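Local coordinates for protein dehydroquinate synthase (PDB 1UJN) that probably converts 3-deoxy-D-arabino-heptulosonate 7-phosphate to 3-dehydroquinate with release of phosphate, the second step of chorismate biosynthesis, using NAD and a divalent cobalt or zinc ion, at residues 22-27 with 48-53; 86-91 with 102-107. One frame throughout, in Å; residues are numbered along the deposited sequence.

How the contacts relate
Coming from the N terminus, the chain first closes on itself at contact 1, where helix 40-50 and the turn after it return to the loop of residues 22-27; strand 31-36 lies within the intervening 20 residues. Contact 2 follows in series, without nesting or crossing, and closes a shorter span of ten residues, mostly helical, between strand 87-92 and the end of helix 94-106. The centres of contacts 1 and 2 are about 16 Å apart, on opposite faces of the main sheet. Leu89 bridges them: its CD2 packs 3.6 Å from Leu50 CD1 of contact 1, while its neighbour Leu88 turns to the other face and carries contact 2.

Contact 1: 22-27 with 48-53; sequences KEVPPL and KALGVR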
ATOM      1  N   LYS A  22      16.653   0.812 -25.217  1.00 28.73           N
ATOM      2  CA  LYS A  22      18.014   1.338 -25.140  1.00 29.91           C
ATOM      3  C   LYS A  22      18.097   2.467 -24.110  1.00 29.65           C
ATOM      4  O   LYS A  22      19.177   2.789 -23.615  1.00 30.63           O
ATOM      5  CB  LYS A  22      18.449   1.881 -26.504  1.00 32.68           C
ATOM      6  CG  LYS A  22      17.996   3.313 -26.745  1.00 38.19           C
ATOM      7  CD  LYS A  22      18.376   3.815 -28.126  1.00 42.88           C
ATOM      8  CE  LYS A  22      17.579   5.056 -28.487  1.00 43.27           C
ATOM      9  NZ  LYS A  22      16.113   4.795 -28.503  1.00 45.34           N
ATOM     10  N   GLU A  23      16.954   3.068 -23.798  1.00 27.13           N
ATOM     11  CA  GLU A  23      16.900   4.177 -22.849  1.00 25.95           C
ATOM     12  C   GLU A  23      16.686   3.763 -21.395  1.00 23.54           C
ATOM     13  O   GLU A  23      16.704   4.604 -20.499  1.00 21.48           O
ATOM     14  CB  GLU A  23      15.792   5.149 -23.256  1.00 29.73           C
ATOM     15  CG  GLU A  23      16.042   5.823 -24.594  1.00 37.72           C
ATOM     16  CD  GLU A  23      17.339   6.605 -24.599  1.00 40.91           C
ATOM     17  OE1 GLU A  23      17.460   7.560 -23.804  1.00 42.69           O
ATOM     18  OE2 GLU A  23      18.242   6.260 -25.392  1.00 46.21           O
ATOM     19  N   VAL A  24      16.483   2.476 -21.153  1.00 22.81           N
ATOM     20  CA  VAL A  24      16.257   2.013 -19.787  1.00 22.06           C
ATOM     21  C   VAL A  24      17.569   1.901 -19.027  1.00 22.32           C
ATOM     22  O   VAL A  24      18.521   1.301 -19.515  1.00 22.87           O
ATOM     23  CB  VAL A  24      15.569   0.627 -19.763  1.00 19.70           C
ATOM     24  CG1 VAL A  24      15.314   0.196 -18.321  1.00 21.31           C
ATOM     25  CG2 VAL A  24      14.256   0.677 -20.551  1.00 18.85           C
ATOM     26  N   PRO A  25      17.647   2.492 -17.823  1.00 22.35           N
ATOM     27  CA  PRO A  25      18.905   2.381 -17.075  1.00 22.48           C
ATOM     28  C   PRO A  25      19.139   0.907 -16.722  1.00 23.13           C
ATOM     29  O   PRO A  25      18.210   0.209 -16.308  1.00 21.79           O
ATOM     30  CB  PRO A  25      18.641   3.206 -15.818  1.00 21.18           C
ATOM     31  CG  PRO A  25      17.616   4.203 -16.259  1.00 22.68           C
ATOM     32  CD  PRO A  25      16.699   3.382 -17.132  1.00 22.01           C
ATOM     33  N   PRO A  26      20.377   0.412 -16.892  1.00 22.34           N
ATOM     34  CA  PRO A  26      20.654  -0.989 -16.564  1.00 22.88           C
ATOM     35  C   PRO A  26      20.235  -1.260 -15.126  1.00 22.75           C
ATOM     36  O   PRO A  26      20.419  -0.410 -14.255  1.00 24.09           O
ATOM     37  CB  PRO A  26      22.164  -1.087 -16.750  1.00 24.63           C
ATOM     38  CG  PRO A  26      22.409  -0.139 -17.886  1.00 24.24           C
ATOM     39  CD  PRO A  26      21.551   1.054 -17.510  1.00 23.08           C
ATOM     40  N   LEU A  27      19.673  -2.437 -14.880  1.00 23.27           N
ATOM     41  CA  LEU A  27      19.220  -2.802 -13.543  1.00 25.61           C
ATOM     42  C   LEU A  27      20.375  -2.888 -12.547  1.00 27.18           C
ATOM     43  O   LEU A  27      21.447  -3.406 -12.867  1.00 27.48           O
ATOM     44  CB  LEU A  27      18.463  -4.131 -13.608  1.00 26.20           C
ATOM     45  CG  LEU A  27      17.257  -4.095 -14.559  1.00 23.51           C
ATOM     46  CD1 LEU A  27      16.677  -5.492 -14.734  1.00 26.13           C
ATOM     47  CD2 LEU A  27      16.210  -3.140 -14.004  1.00 26.48           C
ATOM     48  N   LYS A  48      15.409 -10.110 -22.276  1.00 25.98           N
ATOM     49  CA  LYS A  48      16.739 -10.371 -22.822  1.00 25.66           C
ATOM     50  C   LYS A  48      17.633  -9.135 -22.803  1.00 25.90           C
ATOM     51  O   LYS A  48      18.807  -9.217 -22.450  1.00 25.62           O
ATOM     52  CB  LYS A  48      16.622 -10.904 -24.252  1.00 28.22           C
ATOM     53  CG  LYS A  48      17.884 -11.583 -24.761  1.00 32.46           C
ATOM     54  CD  LYS A  48      17.641 -12.236 -26.112  1.00 36.00           C
ATOM     55  CE  LYS A  48      18.837 -13.069 -26.540  1.00 38.76           C
ATOM     56  NZ  LYS A  48      20.108 -12.317 -26.373  1.00 41.56           N
ATOM     57  N   ALA A  49      17.078  -7.988 -23.172  1.00 25.28           N
ATOM     58  CA  ALA A  49      17.842  -6.750 -23.200  1.00 25.58           C
ATOM     59  C   ALA A  49      18.360  -6.319 -21.827  1.00 26.64           C
ATOM     60  O   ALA A  49      19.488  -5.839 -21.699  1.00 26.38           O
ATOM     61  CB  ALA A  49      16.988  -5.632 -23.801  1.00 24.37           C
ATOM     62  N   LEU A  50      17.540  -6.509 -20.798  1.00 25.10           N
ATOM     63  CA  LEU A  50      17.903  -6.081 -19.454  1.00 24.39           C
ATOM     64  C   LEU A  50      18.453  -7.167 -18.528  1.00 25.62           C
ATOM     65  O   LEU A  50      18.799  -6.886 -17.380  1.00 24.16           O
ATOM     66  CB  LEU A  50      16.690  -5.399 -18.813  1.00 23.60           C
ATOM     67  CG  LEU A  50      16.227  -4.167 -19.606  1.00 23.43           C
ATOM     68  CD1 LEU A  50      14.868  -3.683 -19.122  1.00 24.02           C
ATOM     69  CD2 LEU A  50      17.273  -3.071 -19.466  1.00 24.97           C
ATOM     70  N   GLY A  51      18.534  -8.397 -19.025  1.00 25.49           N
ATOM     71  CA  GLY A  51      19.064  -9.489 -18.220  1.00 25.20           C
ATOM     72  C   GLY A  51      18.127 -10.059 -17.168  1.00 26.01           C
ATOM     73  O   GLY A  51      18.579 -10.558 -16.132  1.00 24.93           O
ATOM     74  N   VAL A  52      16.823  -9.991 -17.419  1.00 23.46           N
ATOM     75  CA  VAL A  52      15.850 -10.514 -16.469  1.00 23.73           C
ATOM     76  C   VAL A  52      15.630 -12.001 -16.729  1.00 24.64           C
ATOM     77  O   VAL A  52      15.365 -12.406 -17.859  1.00 23.90           O
ATOM     78  CB  VAL A  52      14.512  -9.759 -16.579  1.00 22.86           C
ATOM     79  CG1 VAL A  52      13.528 -10.292 -15.551  1.00 21.45           C
ATOM     80  CG2 VAL A  52      14.753  -8.267 -16.363  1.00 21.64           C
ATOM     81  N   ARG A  53      15.732 -12.803 -15.677  1.00 25.82           N
ATOM     82  CA  ARG A  53      15.610 -14.265 -15.813  1.00 29.05           C
ATOM     83  C   ARG A  53      14.266 -14.826 -15.299  1.00 30.09           C
ATOM     84  O   ARG A  53      13.861 -15.934 -15.625  1.00 31.72           O
ATOM     85  CB  ARG A  53      16.770 -14.912 -15.054  1.00 31.23           C
ATOM     86  CG  ARG A  53      18.132 -14.399 -15.522  1.00 34.48           C
ATOM     87  CD  ARG A  53      18.381 -14.695 -17.006  1.00 38.89           C
ATOM     88  NE  ARG A  53      17.962 -16.060 -17.336  1.00 42.34           N
ATOM     89  CZ  ARG A  53      18.126 -16.465 -18.610  1.00 45.39           C
ATOM     90  NH1 ARG A  53      18.649 -15.646 -19.505  1.00 46.09           N
ATOM     91  NH2 ARG A  53      17.762 -17.702 -18.962  1.00 46.52           N
TER
HETATM   92  O   HOH W   1      20.085  -4.422 -16.978  1.00 21.45           O
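Leu50, the last residue of helix 40-50, reaches over to Val24 and Leu27 in the loop of residues 22-27, and its side chain is the one to follow. Its CB lies against the tip of Leu27, 4.1 Å from CD1. From there CG runs opposite the carbonyl carbon (chi1 -60°), which carries the branch away from Leu27 and toward Val24. At the far end both methyls meet Val24: CD1 and CD2 of Leu50 each sit 4.0 Å from Val24 CG1, and CD2 also touches Val24 CB. The two side chains cross at about a right angle, the forked leucine end against one arm of the valine.

This is the outer layer on one face of the Rossmann-like N-terminal sheet. Helix 40-50 forms the crossover between the parallel strands 31-36 and 55-58; beneath the contact, Val24 and Leu27 rest on Leu114 of strand 112-117, and Leu50 and Val52 on Leu89 of strand 87-92.

Leu27 CD1 also reaches beyond Leu50 CB. It lies 3.7 Å from Val52 CG2, with those side chains also crossing nearly perpendicularly, and it brushes the carbonyl O of Leu50. That oxygen has a polar partner in a water, which donates to Leu50 O at 2.8 Å and accepts from Leu27 N at 2.9 Å, joining the two backbones where no direct hydrogen bond does. Gly51, with positive phi (77°), ends the helix and leads the chain on to Val52.

Contact 2: 86-91 with 102-107; sequences ATLLVV and FVAATY
Leu88 points from strand 87-92 at the last turn of helix 94-106, and one methyl does the touching. CG stands trans to the backbone N (chi1 180°), extending the side chain outward from the sheet; CD2 is the branch that continues the extended line from CA, while CD1 turns off it, and CD2 meets both Val103 and Ala104. From Leu88 CD2 the two partners lie in directions nearly at right angles, Ala104 CB at 4.1 Å and Val103 CG1 at 4.2 Å. The leucine tip also approaches the helix backbone, with CD2 4.2 Å from Ala104 N. Val103 offers only its CG1 arm to Leu88, CG2 being turned back from the strand. The backbones come nearest where Ala104 faces Leu88, their CA atoms 6.5 Å apart, a closeness consistent with the small alanine side chain.

The strand and helix open the beta-alpha-beta unit 87-92, 94-106, 112-117, whose second strand pairs alongside the first: Leu88 makes backbone hydrogen bonds with Ala112 and Leu114. Ala104 packs on Tyr113 as well, and helix 67-80 lines Val103 through Tyr70, Val73, Leu74 and Leu77.

Past the contact the helix finishes. Val103 O accepts from both Tyr107 N at 2.8 Å and Thr106 N at 3.2 Å. Thr106 OG1 turns back to donate to Phe102 O at 2.9 Å, meeting the carbonyl at a C=O...donor angle of 144° and 24° off its plane. This end lies at the dimer interface, where Phe102 packs on Tyr70 of the second subunit and Thr106 on Phe102 of that subunit.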
ATOM      1  N   ALA A  86      14.792  -5.438  -5.310  1.00 22.56           N
ATOM      2  CA  ALA A  86      14.423  -5.987  -6.609  1.00 21.13           C
ATOM      3  C   ALA A  86      13.543  -4.996  -7.377  1.00 21.20           C
ATOM      4  O   ALA A  86      12.938  -4.088  -6.794  1.00 20.77           O
ATOM      5  CB  ALA A  86      13.679  -7.313  -6.433  1.00 22.87           C
ATOM      6  N   THR A  87      13.488  -5.179  -8.689  1.00 19.44           N
ATOM      7  CA  THR A  87      12.668  -4.336  -9.549  1.00 20.37           C
ATOM      8  C   THR A  87      11.699  -5.228 -10.308  1.00 18.87           C
ATOM      9  O   THR A  87      12.091  -6.266 -10.845  1.00 20.41           O
ATOM     10  CB  THR A  87      13.518  -3.577 -10.590  1.00 22.93           C
ATOM     11  OG1 THR A  87      14.453  -2.726  -9.919  1.00 23.40           O
ATOM     12  CG2 THR A  87      12.624  -2.724 -11.493  1.00 23.08           C
ATOM     13  N   LEU A  88      10.433  -4.829 -10.346  1.00 16.91           N
ATOM     14  CA  LEU A  88       9.422  -5.588 -11.076  1.00 17.14           C
ATOM     15  C   LEU A  88       9.163  -4.873 -12.396  1.00 17.38           C
ATOM     16  O   LEU A  88       8.824  -3.691 -12.401  1.00 17.94           O
ATOM     17  CB  LEU A  88       8.111  -5.649 -10.282  1.00 17.13           C
ATOM     18  CG  LEU A  88       6.962  -6.418 -10.952  1.00 16.66           C
ATOM     19  CD1 LEU A  88       7.323  -7.901 -11.038  1.00 19.91           C
ATOM     20  CD2 LEU A  88       5.684  -6.248 -10.153  1.00 20.32           C
ATOM     21  N   LEU A  89       9.342  -5.575 -13.510  1.00 18.19           N
ATOM     22  CA  LEU A  89       9.089  -4.985 -14.818  1.00 16.72           C
ATOM     23  C   LEU A  89       7.697  -5.443 -15.244  1.00 16.13           C
ATOM     24  O   LEU A  89       7.354  -6.620 -15.116  1.00 16.58           O
ATOM     25  CB  LEU A  89      10.147  -5.436 -15.836  1.00 16.91           C
ATOM     26  CG  LEU A  89      11.554  -4.860 -15.629  1.00 19.87           C
ATOM     27  CD1 LEU A  89      12.226  -5.500 -14.421  1.00 21.18           C
ATOM     28  CD2 LEU A  89      12.384  -5.121 -16.884  1.00 22.49           C
ATOM     29  N   VAL A  90       6.882  -4.512 -15.727  1.00 16.32           N
ATOM     30  CA  VAL A  90       5.524  -4.864 -16.120  1.00 18.27           C
ATOM     31  C   VAL A  90       5.260  -4.512 -17.572  1.00 18.48           C
ATOM     32  O   VAL A  90       5.311  -3.340 -17.962  1.00 18.42           O
ATOM     33  CB  VAL A  90       4.489  -4.156 -15.212  1.00 20.05           C
ATOM     34  CG1 VAL A  90       3.102  -4.708 -15.480  1.00 21.84           C
ATOM     35  CG2 VAL A  90       4.865  -4.358 -13.741  1.00 23.15           C
ATOM     36  N   VAL A  91       4.965  -5.536 -18.366  1.00 17.46           N
ATOM     37  CA  VAL A  91       4.731  -5.361 -19.794  1.00 17.06           C
ATOM     38  C   VAL A  91       3.300  -5.743 -20.157  1.00 17.19           C
ATOM     39  O   VAL A  91       2.917  -6.910 -20.063  1.00 16.77           O
ATOM     40  CB  VAL A  91       5.709  -6.233 -20.611  1.00 19.09           C
ATOM     41  CG1 VAL A  91       5.576  -5.916 -22.101  1.00 20.86           C
ATOM     42  CG2 VAL A  91       7.149  -6.007 -20.125  1.00 18.42           C
ATOM     43  N   PHE A 102       0.404  -2.642  -8.173  1.00 18.14           N
ATOM     44  CA  PHE A 102      -0.086  -2.900  -6.821  1.00 16.54           C
ATOM     45  C   PHE A 102       0.757  -3.982  -6.146  1.00 18.43           C
ATOM     46  O   PHE A 102       1.032  -3.911  -4.941  1.00 16.41           O
ATOM     47  CB  PHE A 102      -1.562  -3.305  -6.870  1.00 16.23           C
ATOM     48  CG  PHE A 102      -2.180  -3.508  -5.513  1.00 15.93           C
ATOM     49  CD1 PHE A 102      -2.027  -2.549  -4.513  1.00 16.24           C
ATOM     50  CD2 PHE A 102      -2.919  -4.656  -5.237  1.00 15.92           C
ATOM     51  CE1 PHE A 102      -2.600  -2.728  -3.256  1.00 19.05           C
ATOM     52  CE2 PHE A 102      -3.500  -4.851  -3.980  1.00 17.40           C
ATOM     53  CZ  PHE A 102      -3.341  -3.885  -2.986  1.00 19.97           C
ATOM     54  N   VAL A 103       1.165  -4.981  -6.924  1.00 16.98           N
ATOM     55  CA  VAL A 103       2.024  -6.038  -6.402  1.00 16.83           C
ATOM     56  C   VAL A 103       3.341  -5.379  -5.968  1.00 17.94           C
ATOM     57  O   VAL A 103       3.840  -5.642  -4.883  1.00 17.55           O
ATOM     58  CB  VAL A 103       2.302  -7.108  -7.479  1.00 16.86           C
ATOM     59  CG1 VAL A 103       3.461  -8.012  -7.051  1.00 18.47           C
ATOM     60  CG2 VAL A 103       1.039  -7.954  -7.690  1.00 17.22           C
ATOM     61  N   ALA A 104       3.889  -4.510  -6.813  1.00 17.92           N
ATOM     62  CA  ALA A 104       5.137  -3.812  -6.483  1.00 16.46           C
ATOM     63  C   ALA A 104       4.972  -2.925  -5.253  1.00 16.71           C
ATOM     64  O   ALA A 104       5.879  -2.823  -4.424  1.00 17.28           O
ATOM     65  CB  ALA A 104       5.596  -2.962  -7.663  1.00 19.76           C
ATOM     66  N   ALA A 105       3.820  -2.269  -5.144  1.00 14.80           N
ATOM     67  CA  ALA A 105       3.561  -1.386  -4.016  1.00 16.28           C
ATOM     68  C   ALA A 105       3.485  -2.106  -2.682  1.00 17.71           C
ATOM     69  O   ALA A 105       3.753  -1.503  -1.645  1.00 17.33           O
ATOM     70  CB  ALA A 105       2.261  -0.611  -4.243  1.00 15.83           C
ATOM     71  N   THR A 106       3.156  -3.393  -2.705  1.00 17.36           N
ATOM     72  CA  THR A 106       2.979  -4.128  -1.464  1.00 19.12           C
ATOM     73  C   THR A 106       3.918  -5.283  -1.166  1.00 18.52           C
ATOM     74  O   THR A 106       4.003  -5.713  -0.017  1.00 17.19           O
ATOM     75  CB  THR A 106       1.528  -4.625  -1.365  1.00 18.29           C
ATOM     76  OG1 THR A 106       1.232  -5.461  -2.491  1.00 17.48           O
ATOM     77  CG2 THR A 106       0.561  -3.424  -1.358  1.00 16.40           C
ATOM     78  N   TYR A 107       4.610  -5.796  -2.179  1.00 17.25           N
ATOM     79  CA  TYR A 107       5.550  -6.893  -1.956  1.00 17.37           C
ATOM     80  C   TYR A 107       6.656  -6.335  -1.058  1.00 18.54           C
ATOM     81  O   TYR A 107       7.295  -5.341  -1.410  1.00 17.46           O
ATOM     82  CB  TYR A 107       6.144  -7.379  -3.286  1.00 18.52           C
ATOM     83  CG  TYR A 107       7.143  -8.514  -3.123  1.00 19.29           C
ATOM     84  CD1 TYR A 107       6.745  -9.745  -2.607  1.00 21.03           C
ATOM     85  CD2 TYR A 107       8.490  -8.340  -3.447  1.00 18.90           C
ATOM     86  CE1 TYR A 107       7.663 -10.779  -2.412  1.00 20.03           C
ATOM     87  CE2 TYR A 107       9.420  -9.370  -3.256  1.00 21.47           C
ATOM     88  CZ  TYR A 107       8.994 -10.585  -2.735  1.00 22.52           C
ATOM     89  OH  TYR A 107       9.896 -11.610  -2.534  1.00 23.59           O
TER